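Local coordinates for putative hydrolase (Shewanella frigidimarina, PDB 3LHO), which is probably an iron-dependent dioxygenase of the 2-oxoadipate dioxygenase/decarboxylase family, crystallised here with nickel in its metal site, at residues L44-I49 against L159-N164. Residues are numbered along the deposited sequence; the frame is centred on the assembly and turned at random.
Sequences LRTFNI and LGYRAN. With PEG (di(hydroxyethyl)ether), chain K.
Arg-45 and Asn-164 meet as two flat groups, planes 14° apart: the amide ND2 lies over the centre of one guanidinium face, 3.3 Å from CZ of Arg-45. ND2 of Asn-164 and NE of Arg-45 are both donors, so their approach is no hydrogen bond; asparagine suits the place by offering a flat amide to stack. At the guanidinium edge, NE of Arg-45 gives a nearly straight bond (165°) to O4 of a diethylene glycol, probably carried over from crystallisation. An extended chain from CG to NE carries the guanidinium to this amide, while Trp-155 makes a cation-pi contact with it. With an alanine here, the Asn-164 amide would probably be left without its stacking partner and Trp-155 without its cation. The side chain of Asn-164 is about 7 Å from the nickel.

At the other end, tyrosine's long ring carries OH of Tyr-161 across to donate to OG1 of Thr-46 (2.7 Å). The threonine oxygen also bonds Val-52 O, so a small hydroxyl that gives and receives suits this buried spot. Between these ends two waters bridge the backbones, one joining Arg-45 O to Gly-160 O, the other Arg-45 N to Arg-162 O. CD2 of Leu-44 packs on the alanine backbone, 3.8 Å from CA of Ala-163; CB is a looser neighbour.

The contact thus joins strand 39-47 to the loop leading from helix 151-159 into the adjacent antiparallel strand 165-169.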
ATOM      1  N   LEU A  44      -1.079  -1.092  -3.282  1.00 14.06           N
ATOM      2  CA  LEU A  44      -0.463  -2.365  -3.654  1.00 16.13           C
ATOM      3  C   LEU A  44       0.683  -2.128  -4.622  1.00 17.06           C
ATOM      4  O   LEU A  44       0.707  -1.093  -5.299  1.00 16.47           O
ATOM      5  CB  LEU A  44      -1.515  -3.291  -4.287  1.00 18.71           C
ATOM      6  CG  LEU A  44      -2.792  -3.577  -3.528  1.00 16.94           C
ATOM      7  CD1 LEU A  44      -3.766  -4.370  -4.461  1.00 17.03           C
ATOM      8  CD2 LEU A  44      -2.541  -4.400  -2.237  1.00 19.12           C
ATOM      9  N   ARG A  45       1.619  -3.075  -4.692  1.00 19.18           N
ATOM     10  CA  ARG A  45       2.846  -2.914  -5.484  1.00 15.15           C
ATOM     11  C   ARG A  45       3.085  -4.151  -6.322  1.00 20.19           C
ATOM     12  O   ARG A  45       2.732  -5.228  -5.916  1.00 13.22           O
ATOM     13  CB  ARG A  45       4.023  -2.816  -4.542  1.00 13.18           C
ATOM     14  CG  ARG A  45       3.990  -1.565  -3.671  1.00 17.86           C
ATOM     15  CD  ARG A  45       5.196  -1.528  -2.800  1.00 20.30           C
ATOM     16  NE  ARG A  45       5.375  -0.200  -2.234  1.00 18.07           N
ATOM     17  CZ  ARG A  45       6.422   0.211  -1.526  1.00 24.37           C
ATOM     18  NH1 ARG A  45       7.422  -0.607  -1.257  1.00 19.40           N
ATOM     19  NH2 ARG A  45       6.464   1.469  -1.087  1.00 24.72           N
ATOM     20  N   THR A  46       3.754  -4.013  -7.455  1.00 17.13           N
ATOM     21  CA  THR A  46       4.149  -5.196  -8.242  1.00 16.02           C
ATOM     22  C   THR A  46       5.228  -4.765  -9.223  1.00 18.22           C
ATOM     23  O   THR A  46       5.758  -3.634  -9.096  1.00 14.13           O
ATOM     24  CB  THR A  46       2.957  -5.846  -8.963  1.00 17.96           C
ATOM     25  OG1 THR A  46       3.347  -7.140  -9.478  1.00 14.46           O
ATOM     26  CG2 THR A  46       2.436  -4.964 -10.083  1.00 13.81           C
ATOM     27  N   PHE A  47       5.612  -5.670 -10.124  1.00 15.10           N
ATOM     28  CA  PHE A  47       6.548  -5.353 -11.227  1.00 17.56           C
ATOM     29  C   PHE A  47       5.847  -5.380 -12.565  1.00 16.27           C
ATOM     30  O   PHE A  47       4.835  -6.051 -12.714  1.00 15.84           O
ATOM     31  CB  PHE A  47       7.670  -6.392 -11.264  1.00 16.62           C
ATOM     32  CG  PHE A  47       8.425  -6.524  -9.975  1.00 18.37           C
ATOM     33  CD1 PHE A  47       9.337  -5.593  -9.598  1.00 13.50           C
ATOM     34  CD2 PHE A  47       8.219  -7.611  -9.147  1.00 12.45           C
ATOM     35  CE1 PHE A  47      10.048  -5.717  -8.418  1.00 18.17           C
ATOM     36  CE2 PHE A  47       8.917  -7.736  -7.975  1.00 19.34           C
ATOM     37  CZ  PHE A  47       9.826  -6.777  -7.605  1.00 13.50           C
ATOM     38  N   ASN A  48       6.399  -4.694 -13.576  1.00 15.22           N
ATOM     39  CA  ASN A  48       5.809  -4.717 -14.917  1.00 14.64           C
ATOM     40  C   ASN A  48       6.152  -6.012 -15.728  1.00 14.93           C
ATOM     41  O   ASN A  48       6.561  -5.983 -16.900  1.00 18.30           O
ATOM     42  CB  ASN A  48       6.217  -3.445 -15.671  1.00 12.74           C
ATOM     43  CG  ASN A  48       7.672  -3.469 -16.041  1.00 19.92           C
ATOM     44  OD1 ASN A  48       8.478  -4.192 -15.418  1.00 14.60           O
ATOM     45  ND2 ASN A  48       8.012  -2.762 -17.089  1.00 16.84           N
ATOM     46  N   ILE A  49       5.981  -7.157 -15.081  1.00 15.30           N
ATOM     47  CA  ILE A  49       6.219  -8.470 -15.682  1.00 16.44           C
ATOM     48  C   ILE A  49       4.775  -9.012 -15.899  1.00 16.63           C
ATOM     49  O   ILE A  49       3.950  -8.984 -14.959  1.00 16.46           O
ATOM     50  CB  ILE A  49       7.045  -9.373 -14.727  1.00 18.01           C
ATOM     51  CG1 ILE A  49       8.493  -8.847 -14.607  1.00 17.02           C
ATOM     52  CG2 ILE A  49       7.041 -10.838 -15.190  1.00 19.83           C
ATOM     53  CD1 ILE A  49       9.375  -9.510 -13.604  1.00 18.27           C
ATOM     54  N   LEU A 159       8.480  -9.298   1.045  1.00 21.22           N
ATOM     55  CA  LEU A 159       7.130  -9.531   1.642  1.00 19.14           C
ATOM     56  C   LEU A 159       6.064 -10.053   0.665  1.00 16.19           C
ATOM     57  O   LEU A 159       5.046 -10.628   1.084  1.00 19.73           O
ATOM     58  CB  LEU A 159       6.665  -8.239   2.333  1.00 20.83           C
ATOM     59  CG  LEU A 159       7.452  -7.955   3.636  1.00 23.24           C
ATOM     60  CD1 LEU A 159       7.234  -6.549   4.072  1.00 25.56           C
ATOM     61  CD2 LEU A 159       7.076  -8.927   4.760  1.00 24.96           C
ATOM     62  N   GLY A 160       6.330  -9.899  -0.620  1.00 16.67           N
ATOM     63  CA  GLY A 160       5.450 -10.384  -1.663  1.00 16.48           C
ATOM     64  C   GLY A 160       4.160  -9.587  -1.822  1.00 16.65           C
ATOM     65  O   GLY A 160       4.149  -8.343  -1.756  1.00 16.53           O
ATOM     66  N   TYR A 161       3.087 -10.313  -2.103  1.00 15.83           N
ATOM     67  CA  TYR A 161       1.802  -9.731  -2.457  1.00 14.19           C
ATOM     68  C   TYR A 161       0.938  -9.602  -1.226  1.00 16.42           C
ATOM     69  O   TYR A 161       0.301 -10.560  -0.794  1.00 14.12           O
ATOM     70  CB  TYR A 161       1.124 -10.523  -3.601  1.00 17.39           C
ATOM     71  CG  TYR A 161       1.882 -10.269  -4.872  1.00 17.10           C
ATOM     72  CD1 TYR A 161       1.824  -9.040  -5.473  1.00 16.62           C
ATOM     73  CD2 TYR A 161       2.788 -11.202  -5.380  1.00 16.52           C
ATOM     74  CE1 TYR A 161       2.538  -8.767  -6.580  1.00 17.95           C
ATOM     75  CE2 TYR A 161       3.577 -10.890  -6.502  1.00 18.35           C
ATOM     76  CZ  TYR A 161       3.420  -9.703  -7.090  1.00 17.20           C
ATOM     77  OH  TYR A 161       4.210  -9.395  -8.179  1.00 14.87           O
ATOM     78  N   ARG A 162       0.967  -8.420  -0.640  1.00 13.27           N
ATOM     79  CA  ARG A 162       0.258  -8.087   0.603  1.00 15.10           C
ATOM     80  C   ARG A 162       0.050  -6.573   0.576  1.00 15.76           C
ATOM     81  O   ARG A 162       0.737  -5.862  -0.174  1.00 16.05           O
ATOM     82  CB  ARG A 162       1.050  -8.482   1.873  1.00 15.54           C
ATOM     83  CG  ARG A 162       1.632  -9.848   1.883  1.00 18.14           C
ATOM     84  CD  ARG A 162       2.480 -10.128   3.098  1.00 21.06           C
ATOM     85  NE  ARG A 162       1.682 -10.305   4.311  1.00 18.59           N
ATOM     86  CZ  ARG A 162       2.146 -10.760   5.477  1.00 24.22           C
ATOM     87  NH1 ARG A 162       3.409 -11.131   5.625  1.00 21.74           N
ATOM     88  NH2 ARG A 162       1.328 -10.826   6.525  1.00 20.89           N
ATOM     89  N   ALA A 163      -0.912  -6.043   1.323  1.00 15.90           N
ATOM     90  CA  ALA A 163      -1.113  -4.541   1.278  1.00 14.26           C
ATOM     91  C   ALA A 163       0.142  -3.862   1.758  1.00 15.91           C
ATOM     92  O   ALA A 163       0.732  -4.276   2.752  1.00 16.88           O
ATOM     93  CB  ALA A 163      -2.325  -4.098   2.145  1.00 12.18           C
ATOM     94  N   ASN A 164       0.589  -2.824   1.042  1.00 15.67           N
ATOM     95  CA  ASN A 164       1.689  -2.017   1.523  1.00 19.45           C
ATOM     96  C   ASN A 164       1.227  -1.076   2.624  1.00 20.00           C
ATOM     97  O   ASN A 164       1.939  -0.885   3.604  1.00 15.94           O
ATOM     98  CB  ASN A 164       2.327  -1.206   0.397  1.00 12.62           C
ATOM     99  CG  ASN A 164       3.465  -0.266   0.895  1.00 21.66           C
ATOM    100  OD1 ASN A 164       3.239   0.913   1.121  1.00 19.64           O
ATOM    101  ND2 ASN A 164       4.676  -0.806   1.080  1.00 15.92           N
TER
HETATM  102  C1  PEG K 276       5.117   6.357  -5.041  1.00 48.06           C
HETATM  103  O1  PEG K 276       4.365   7.564  -5.000  1.00 51.50           O
HETATM  104  C2  PEG K 276       4.588   5.477  -3.924  1.00 51.91           C
HETATM  105  O2  PEG K 276       5.403   4.314  -3.773  1.00 47.72           O
HETATM  106  C3  PEG K 276       4.620   3.125  -3.654  1.00 45.72           C
HETATM  107  C4  PEG K 276       3.608   3.224  -2.504  1.00 47.28           C
HETATM  108  O4  PEG K 276       3.162   1.910  -2.188  1.00 27.69           O
HETATM  109  O   HOH W   1       3.566  -6.271  -3.378  1.00 16.04           O
HETATM  110  O   HOH W   2       1.113  -5.266  -2.878  1.00 17.70           O